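Local coordinates for Cel44C (Paenibacillus polymyxa, PDB 2YIH), which hydrolyses the beta-1,4-linked glucan backbone of xyloglucan as an endo-acting xyloglucanase and endo-glucanase of glycoside hydrolase family 44, at residues Ser70-Tyr73 and Leu74-Gly78; Pro88-Val91 and Val92-Phe95; Glu288-Gly292 and Gly293-Thr297; Asp303-Lys306 and Lys307-Gln311. The protein carries 8 engineered substitutions. One frame throughout, in Å; residues are numbered along the deposited sequence. Where two conformers were deposited one is given.

Contact 1 of 4, residues Ser70-Tyr73 and Leu74-Gly78. With EDO (1,2-ethanediol), chain H.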
# COMPACT_ATOMS: atom_id res chain seq x y z
N SER A 70 -16.59 20.45 -2.14
CA SER A 70 -16.93 19.90 -0.83
C SER A 70 -18.27 19.19 -0.92
O SER A 70 -19.26 19.79 -1.36
CB SER A 70 -17.04 21.01 0.22
OG SER A 70 -15.75 21.55 0.47
N ASP A 71 -18.32 17.94 -0.50
CA ASP A 71 -19.55 17.19 -0.66
C ASP A 71 -19.51 15.88 0.13
O ASP A 71 -18.55 15.64 0.91
CB ASP A 71 -19.80 16.94 -2.16
CG ASP A 71 -18.66 16.19 -2.82
OD1 ASP A 71 -18.20 15.19 -2.23
OD2 ASP A 71 -18.17 16.66 -3.88
N ASN A 72 -20.56 15.10 -0.00
CA ASN A 72 -20.73 13.84 0.74
C ASN A 72 -20.16 12.61 0.03
O ASN A 72 -20.57 11.48 0.32
CB ASN A 72 -22.22 13.62 1.04
CG ASN A 72 -23.07 13.44 -0.22
OD1 ASN A 72 -22.63 13.67 -1.32
ND2 ASN A 72 -24.33 13.09 -0.03
N TYR A 73 -19.20 12.80 -0.87
CA TYR A 73 -18.66 11.67 -1.65
C TYR A 73 -18.27 10.50 -0.74
O TYR A 73 -18.51 9.34 -1.08
CB TYR A 73 -17.43 12.10 -2.44
CG TYR A 73 -16.71 10.92 -3.08
CD1 TYR A 73 -17.26 10.25 -4.16
CD2 TYR A 73 -15.52 10.43 -2.55
CE1 TYR A 73 -16.63 9.16 -4.72
CE2 TYR A 73 -14.87 9.38 -3.13
CZ TYR A 73 -15.43 8.73 -4.19
OH TYR A 73 -14.78 7.67 -4.76
N LEU A 74 -17.60 10.77 0.38
CA LEU A 74 -17.06 9.63 1.15
C LEU A 74 -18.19 8.81 1.78
O LEU A 74 -18.05 7.59 2.04
CB LEU A 74 -16.07 10.12 2.22
CG LEU A 74 -14.69 10.55 1.71
CD1 LEU A 74 -13.82 11.03 2.89
CD2 LEU A 74 -14.02 9.38 0.93
N CYS A 75 -19.32 9.48 2.05
CA CYS A 75 -20.52 8.74 2.51
C CYS A 75 -21.03 7.84 1.38
O CYS A 75 -21.31 6.63 1.60
CB CYS A 75 -21.64 9.70 2.90
SG CYS A 75 -21.23 10.68 4.38
N SER A 76 -21.16 8.42 0.19
CA SER A 76 -21.53 7.65 -1.01
C SER A 76 -20.60 6.45 -1.24
O SER A 76 -21.06 5.30 -1.43
CB SER A 76 -21.52 8.56 -2.24
OG SER A 76 -22.44 9.63 -2.09
N ASN A 77 -19.31 6.72 -1.26
CA ASN A 77 -18.31 5.69 -1.47
C ASN A 77 -18.38 4.57 -0.42
O ASN A 77 -18.12 3.39 -0.75
CB ASN A 77 -16.90 6.32 -1.50
CG ASN A 77 -15.81 5.31 -1.82
OD1 ASN A 77 -15.81 4.71 -2.89
ND2 ASN A 77 -14.89 5.10 -0.88
N GLY A 78 -18.68 4.92 0.83
CA GLY A 78 -18.77 3.94 1.89
C GLY A 78 -20.11 3.24 1.95
O GLY A 78 -20.32 2.38 2.81
C1 EDO H . -11.79 2.50 1.54
O1 EDO H . -12.59 1.32 1.62
C2 EDO H . -12.66 3.58 0.90
O2 EDO H . -12.56 3.41 -0.51
O HOH W 1 -17.52 13.32 2.01
O HOH W 2 -21.52 11.79 -3.47

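Contact 2 of 4, residues Pro88-Val91 and Val92-Phe95. Engineered in segment 92-95: Val92 (natural residue Thr). With EDO (1,2-ethanediol), chain N.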
# COMPACT_ATOMS: atom_id res chain seq x y z
N PRO A 88 -21.85 11.71 13.35
CA PRO A 88 -20.41 11.95 13.46
C PRO A 88 -19.61 10.67 13.35
O PRO A 88 -19.97 9.63 13.94
CB PRO A 88 -20.26 12.57 14.87
CG PRO A 88 -21.56 13.34 15.03
CD PRO A 88 -22.61 12.44 14.39
N GLY A 89 -18.57 10.75 12.52
CA GLY A 89 -17.59 9.68 12.39
C GLY A 89 -18.06 8.52 11.51
O GLY A 89 -17.32 7.55 11.34
N ALA A 90 -19.27 8.61 10.95
CA ALA A 90 -19.89 7.43 10.30
C ALA A 90 -19.10 6.87 9.11
O ALA A 90 -19.08 5.67 8.88
CB ALA A 90 -21.35 7.73 9.91
N VAL A 91 -18.44 7.73 8.33
CA VAL A 91 -17.62 7.18 7.23
C VAL A 91 -16.52 6.25 7.81
O VAL A 91 -16.27 5.14 7.28
CB VAL A 91 -16.94 8.31 6.38
CG1 VAL A 91 -15.79 7.76 5.51
CG2 VAL A 91 -17.99 8.99 5.47
N VAL A 92 -15.91 6.70 8.90
CA VAL A 92 -14.79 5.95 9.47
C VAL A 92 -15.27 4.72 10.25
O VAL A 92 -14.68 3.64 10.16
CB VAL A 92 -13.92 6.82 10.34
CG1 VAL A 92 -12.78 5.96 10.98
CG2 VAL A 92 -13.32 7.93 9.47
N THR A 93 -16.34 4.88 11.03
CA THR A 93 -16.87 3.73 11.76
C THR A 93 -17.47 2.68 10.83
O THR A 93 -17.31 1.47 11.06
CB THR A 93 -17.89 4.14 12.87
OG1 THR A 93 -19.06 4.74 12.28
CG2 THR A 93 -17.23 5.08 13.87
N SER A 94 -18.16 3.11 9.76
CA SER A 94 -18.65 2.12 8.81
C SER A 94 -17.47 1.36 8.15
O SER A 94 -17.52 0.13 7.98
CB SER A 94 -19.59 2.79 7.78
OG SER A 94 -20.09 1.82 6.86
N PHE A 95 -16.42 2.10 7.83
CA PHE A 95 -15.20 1.52 7.25
C PHE A 95 -14.62 0.49 8.23
O PHE A 95 -14.29 -0.64 7.87
CB PHE A 95 -14.17 2.65 6.97
CG PHE A 95 -12.78 2.14 6.61
CD1 PHE A 95 -12.52 1.61 5.34
CD2 PHE A 95 -11.76 2.15 7.55
CE1 PHE A 95 -11.21 1.19 5.00
CE2 PHE A 95 -10.49 1.65 7.27
CZ PHE A 95 -10.21 1.16 5.98
C1 EDO N . -21.72 3.48 11.52
O1 EDO N . -20.69 2.67 12.09
C2 EDO N . -22.39 2.83 10.31
O2 EDO N . -22.90 3.90 9.49
O HOH W 3 -20.31 6.77 13.67

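Contact 3 of 4, residues Glu288-Gly292 and Gly293-Thr297. With BGC (beta-D-glucopyranose), chain B.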
# COMPACT_ATOMS: atom_id res chain seq x y z
N GLU A 288 6.98 4.97 -12.88
CA GLU A 288 7.19 5.83 -14.03
C GLU A 288 7.68 5.04 -15.24
O GLU A 288 7.91 5.62 -16.30
CB GLU A 288 8.19 6.95 -13.70
CG GLU A 288 7.68 7.93 -12.64
CD GLU A 288 6.83 9.07 -13.22
OE1 GLU A 288 6.42 8.99 -14.39
OE2 GLU A 288 6.59 10.06 -12.50
N ALA A 289 7.93 3.75 -15.04
CA ALA A 289 8.32 2.83 -16.12
C ALA A 289 7.50 3.00 -17.38
O ALA A 289 6.24 3.05 -17.34
CB ALA A 289 8.30 1.39 -15.63
N MET A 290 8.21 3.12 -18.50
CA MET A 290 7.63 3.29 -19.83
C MET A 290 7.87 2.07 -20.73
O MET A 290 8.91 1.42 -20.64
CB MET A 290 8.28 4.49 -20.52
CG MET A 290 8.27 5.74 -19.70
SD MET A 290 6.71 6.62 -19.87
CE MET A 290 7.27 8.01 -20.85
N GLY A 291 6.93 1.82 -21.64
CA GLY A 291 7.16 0.88 -22.72
C GLY A 291 6.29 1.31 -23.88
O GLY A 291 5.16 1.74 -23.67
N GLY A 292 6.83 1.19 -25.10
CA GLY A 292 6.06 1.55 -26.30
C GLY A 292 5.56 2.97 -26.26
O GLY A 292 4.50 3.29 -26.84
N GLY A 293 6.30 3.83 -25.57
CA GLY A 293 5.95 5.24 -25.52
C GLY A 293 4.91 5.60 -24.48
O GLY A 293 4.45 6.73 -24.44
N ILE A 294 4.60 4.66 -23.58
CA ILE A 294 3.45 4.82 -22.69
C ILE A 294 3.85 4.49 -21.25
O ILE A 294 4.52 3.47 -21.01
CB ILE A 294 2.28 3.90 -23.14
CG1 ILE A 294 1.75 4.37 -24.52
CG2 ILE A 294 1.15 3.88 -22.11
CD1 ILE A 294 0.63 3.52 -25.04
N ARG A 295 3.43 5.32 -20.30
CA ARG A 295 3.70 5.02 -18.89
C ARG A 295 2.79 3.88 -18.43
O ARG A 295 1.59 3.95 -18.68
CB ARG A 295 3.45 6.27 -18.02
CG ARG A 295 3.85 6.10 -16.56
CD ARG A 295 3.37 7.29 -15.72
NE ARG A 295 3.69 7.10 -14.32
CZ ARG A 295 3.54 8.03 -13.38
NH1 ARG A 295 3.13 9.25 -13.71
NH2 ARG A 295 3.90 7.76 -12.13
N ILE A 296 3.31 2.85 -17.77
CA ILE A 296 2.47 1.67 -17.51
C ILE A 296 1.22 1.94 -16.69
O ILE A 296 0.25 1.16 -16.74
CB ILE A 296 3.26 0.49 -16.91
CG1 ILE A 296 3.79 0.82 -15.52
CG2 ILE A 296 4.41 0.10 -17.86
CD1 ILE A 296 4.40 -0.41 -14.81
N THR A 297 1.24 3.00 -15.89
CA THR A 297 0.11 3.29 -15.03
C THR A 297 -0.98 4.08 -15.77
O THR A 297 -2.07 4.26 -15.22
CB THR A 297 0.54 4.12 -13.81
OG1 THR A 297 1.35 5.21 -14.28
CG2 THR A 297 1.37 3.27 -12.89
C2 BGC B . 4.00 12.39 -11.58
C3 BGC B . 2.48 12.46 -11.48
C4 BGC B . 2.04 13.37 -10.32
C5 BGC B . 2.76 14.71 -10.54
C6 BGC B . 2.44 15.79 -9.51
C1 BGC B . 4.62 13.76 -11.67
O2 BGC B . 4.43 11.65 -12.74
O3 BGC B . 2.02 11.14 -11.22
O4 BGC B . 0.60 13.47 -10.23
O5 BGC B . 4.19 14.54 -10.54
O6 BGC B . 3.05 17.01 -9.93

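Contact 4 of 4, residues Asp303-Lys306 and Lys307-Gln311. With EDO (1,2-ethanediol), chain J.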
# COMPACT_ATOMS: atom_id res chain seq x y z
N ASP A 303 2.17 -3.88 -27.06
CA ASP A 303 2.97 -5.02 -26.61
C ASP A 303 4.18 -4.59 -25.79
O ASP A 303 4.53 -5.23 -24.82
CB ASP A 303 3.43 -5.89 -27.79
CG ASP A 303 2.32 -6.78 -28.32
OD1 ASP A 303 1.20 -6.81 -27.76
OD2 ASP A 303 2.57 -7.46 -29.33
N GLU A 304 4.81 -3.48 -26.17
CA GLU A 304 5.99 -3.06 -25.44
C GLU A 304 5.61 -2.46 -24.07
O GLU A 304 6.34 -2.63 -23.10
CB GLU A 304 6.81 -2.08 -26.28
CG GLU A 304 7.33 -2.72 -27.60
CD GLU A 304 8.19 -3.97 -27.36
OE1 GLU A 304 9.13 -3.91 -26.54
OE2 GLU A 304 7.89 -5.03 -27.96
N THR A 305 4.44 -1.84 -24.00
CA THR A 305 3.93 -1.32 -22.71
C THR A 305 3.64 -2.53 -21.80
O THR A 305 3.95 -2.50 -20.61
CB THR A 305 2.61 -0.51 -22.85
OG1 THR A 305 2.69 0.39 -23.98
CG2 THR A 305 2.33 0.32 -21.57
N LYS A 306 3.04 -3.57 -22.36
CA LYS A 306 2.69 -4.76 -21.56
C LYS A 306 3.97 -5.46 -21.07
O LYS A 306 4.03 -5.90 -19.92
CB LYS A 306 1.80 -5.72 -22.36
CG LYS A 306 0.41 -5.15 -22.62
CD LYS A 306 -0.26 -5.88 -23.80
CE LYS A 306 -1.66 -5.30 -24.12
NZ LYS A 306 -2.32 -6.19 -25.16
N LYS A 307 4.97 -5.60 -21.96
CA LYS A 307 6.23 -6.19 -21.52
C LYS A 307 6.88 -5.36 -20.40
O LYS A 307 7.42 -5.91 -19.42
CB LYS A 307 7.18 -6.33 -22.72
CG LYS A 307 6.73 -7.44 -23.69
CD LYS A 307 7.67 -7.43 -24.90
CE LYS A 307 7.21 -8.35 -26.01
NZ LYS A 307 8.23 -8.26 -27.10
N ALA A 308 6.86 -4.03 -20.55
CA ALA A 308 7.50 -3.16 -19.56
C ALA A 308 6.74 -3.26 -18.25
O ALA A 308 7.35 -3.24 -17.18
CB ALA A 308 7.58 -1.72 -20.05
N ARG A 309 5.42 -3.44 -18.32
CA ARG A 309 4.61 -3.55 -17.09
C ARG A 309 5.04 -4.79 -16.32
O ARG A 309 5.21 -4.75 -15.10
CB ARG A 309 3.11 -3.65 -17.44
CG ARG A 309 2.16 -3.88 -16.23
CD ARG A 309 0.68 -3.69 -16.62
NE ARG A 309 0.42 -2.34 -17.15
CZ ARG A 309 0.18 -2.02 -18.43
NH1 ARG A 309 0.05 -2.96 -19.38
NH2 ARG A 309 0.07 -0.73 -18.76
N MET A 310 5.29 -5.90 -17.02
CA MET A 310 5.67 -7.13 -16.30
C MET A 310 7.11 -7.14 -15.77
O MET A 310 7.40 -7.90 -14.83
CB MET A 310 5.44 -8.36 -17.19
CG MET A 310 3.93 -8.52 -17.53
SD MET A 310 3.57 -10.02 -18.50
CE MET A 310 4.12 -9.42 -20.09
N GLN A 311 8.00 -6.35 -16.38
CA GLN A 311 9.38 -6.21 -15.91
C GLN A 311 9.49 -5.18 -14.80
O GLN A 311 10.36 -5.31 -13.95
CB GLN A 311 10.32 -5.80 -17.05
CG GLN A 311 10.45 -6.86 -18.16
CD GLN A 311 10.84 -8.25 -17.62
OE1 GLN A 311 11.69 -8.39 -16.71
NE2 GLN A 311 10.22 -9.28 -18.16
C1 EDO J . -1.53 -9.94 -24.10
O1 EDO J . -1.57 -9.78 -25.52
C2 EDO J . -2.90 -9.58 -23.57
O2 EDO J . -3.19 -8.22 -23.93

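Contact 1 of 4, residues Ser70-Tyr73 and Leu74-Gly78
Tyr73 and Asn77, one turn apart on the short helix 73-77, both hold CG trans to the main-chain nitrogen (chi1 171° and -176°), which lays the ring beside the Asn77 side chain. The two meet with Asn77 CB over one face of the tyrosine ring, 4.2 Å from the Tyr73 ring centroid, a CH-pi contact displaced toward the rim. Beyond it the amide is turned to within 15° of the ring plane, and Asn77 ND2 reaches a bound ethanediol, O2, at 2.9 Å. Leu74 CD2 touches Tyr73 CD2 at 3.9 Å.

Underneath, Asn77 N gives a nearly straight bond to Tyr73 O (2.7 Å), and Ser76 N one to Asn72 O (3.1 Å). On the outer side a water bridges Asn72 OD1 and Ser76 OG. The start of the helix is tied back to strand 69-71 by the carboxylate of Asp71: OD1 accepts from Tyr73 N at 2.9 Å and also pairs with Arg49. The side chains of Leu74 and Cys75, the latter disulfide-bonded to Cys85, touch Val91 of helix 90-102. Here a strand passes into a single-turn helix through an Asx turn, on a disulfide-braced excursion from the barrel.

Contact 2 of 4, residues Pro88-Val91 and Val92-Phe95
Helix 90-102, which precedes strand 105-110 of the barrel, starts here, and its first turn is closed by Gly89 at the N-cap position. Gly89 O receives Thr93 N at 2.9 Å in a nearly straight bond (171° at the hydrogen), while Val92 N approaches the same oxygen only weakly. The i to i+4 bonds continue with Ser94 N to Ala90 O at 2.9 Å and Phe95 N to Val91 O at 3.1 Å. Gly89 itself has a positive phi of 80°, which lets the chain swing from the extended Pro88 into the helix.

Thr93 is the side chain that folds back over this beginning. Thr93 OG1 sits between its own backbone N and carbonyl carbon (chi1 64°), which brings it to 3.4 Å from Ala90 CA and leaves Thr93 CG2 at 3.5 Å from Gly89 O. A water joins Thr93 OG1 to Pro88 O, and thus spans the join between loop and helix. Thr93 OG1 also meets O1 of a bound ethanediol at 2.6 Å, and that molecule is also held by Asp97.

The helix lies between barrel strands 42-45 and 105-110 in the chain and packs against the second of them. Val91 touches helix 73-77 and Tyr53, whereas Val92, an engineered residue where the natural protein has threonine, packs on Phe162 and Leu166 of helix 159-170 and on Val108 of strand 105-110. The Phe95 side chain touches Ser106 on the same strand. Val91 N, at the start of the helix, donates to the side-chain oxygen OD1 of Asn58.

Contact 3 of 4, residues Glu288-Gly292 and Gly293-Thr297
The chain doubles back between Met290 and Arg295 in a two-stranded beta hairpin, its type I' turn running from Gly291 to Ile294. Gly291 and Ile294 form the hydrogen-bonded pair, Gly291 N to Ile294 O and Ile294 N to Gly291 O both at 3.0 Å; in the second the donor stands above the carbonyl plane. Gly292 and Gly293 supply the two positive phi angles of the turn. Ile296 N continues the pairing with a bond to Ala289 O, as straight as that of Gly291 N. Met290 and Arg295 make the non-hydrogen-bonded pair, and in one of its two conformers Met290 SD comes near Arg295 CA.

In Arg295, CG lies trans to the main-chain nitrogen (chi1 -174°) and the chain then runs extended to NE, which carries the guanidinium beneath the Glu288 carboxylate. The two flat groups are stacked, their planes 14° apart, with Glu288 OE1 over the guanidinium centre and 3.3 Å from Arg295 NE. This salt bridge therefore works through charge alone, since the N-H groups point elsewhere: NE to Pro287 O and NH2 to Tyr286 O, which fixes the rotation of the group. Both residues belong to the glycan pocket. Glu288 OE2, also held by Trp326 NE1, accepts from glucose O2 at 2.7 Å, while Arg295 NH1 gives two weak bonds to the same sugar, reaching O2 at 2.9 Å and O3 at 3.3 Å.

Contact 4 of 4, residues Asp303-Lys306 and Lys307-Gln311
A short alpha-helix, 303-311, follows closely on the hairpin 290-295, and this contact is the i to i+4 bonding along it. Lys307 N to Asp303 O (2.9 Å), Ala308 N to Glu304 O (3.0 Å), Arg309 N to Thr305 O (2.9 Å) and Met310 N to Lys306 O (3.2 Å) make up the turns. On the outer side Glu304 and Lys307 run alongside each other, pointing the same way. The glutamate bends at chi2 (-58°) to bring OE2 to 3.4 Å from Lys307 NZ, a long salt bridge with only weak hydrogen bonding.

Arg309 is the buried counterpart. Its chain turns at chi3 (-59°) back along the helix, placing NH2 3.8 Å from Thr305 CG2 and NH1 3.9 Å from Lys306 CG, with Thr305 O over one guanidinium face near the rim. The charged end is occupied by backbone and hydroxyl oxygens: Ile296 O on NH2, Tyr361 O on NE, Val300 O and Ser368 OG on NH1. Thr305 OG1 reaches Gly291 O. The helix packs on the hairpin 290-295 and its exit through Thr305 and Arg309, and on helix 367-382 through Lys306, Arg309 and Met310.

The four contacts fall into two pairs whose members touch. Contacts 1 and 2, between barrel strands 42-45 and 105-110 in the chain, meet through apolar packing around Val91; contacts 3 and 4, between strands 280-285 and 353-359, meet through polar bonds between hairpin carbonyls and helix side chains. The centres of contacts 2 and 3 lie about 38 Å apart, on opposite sides of the chain's centre. Each contact mixes covered and outer residues, but contact 1 is mostly exposed and contact 2 has no exposed residue among those touching. Only contact 3 contributes residues to the glycan pocket, with stacked charges; contact 4 has a weak surface ion pair and a buried arginine instead.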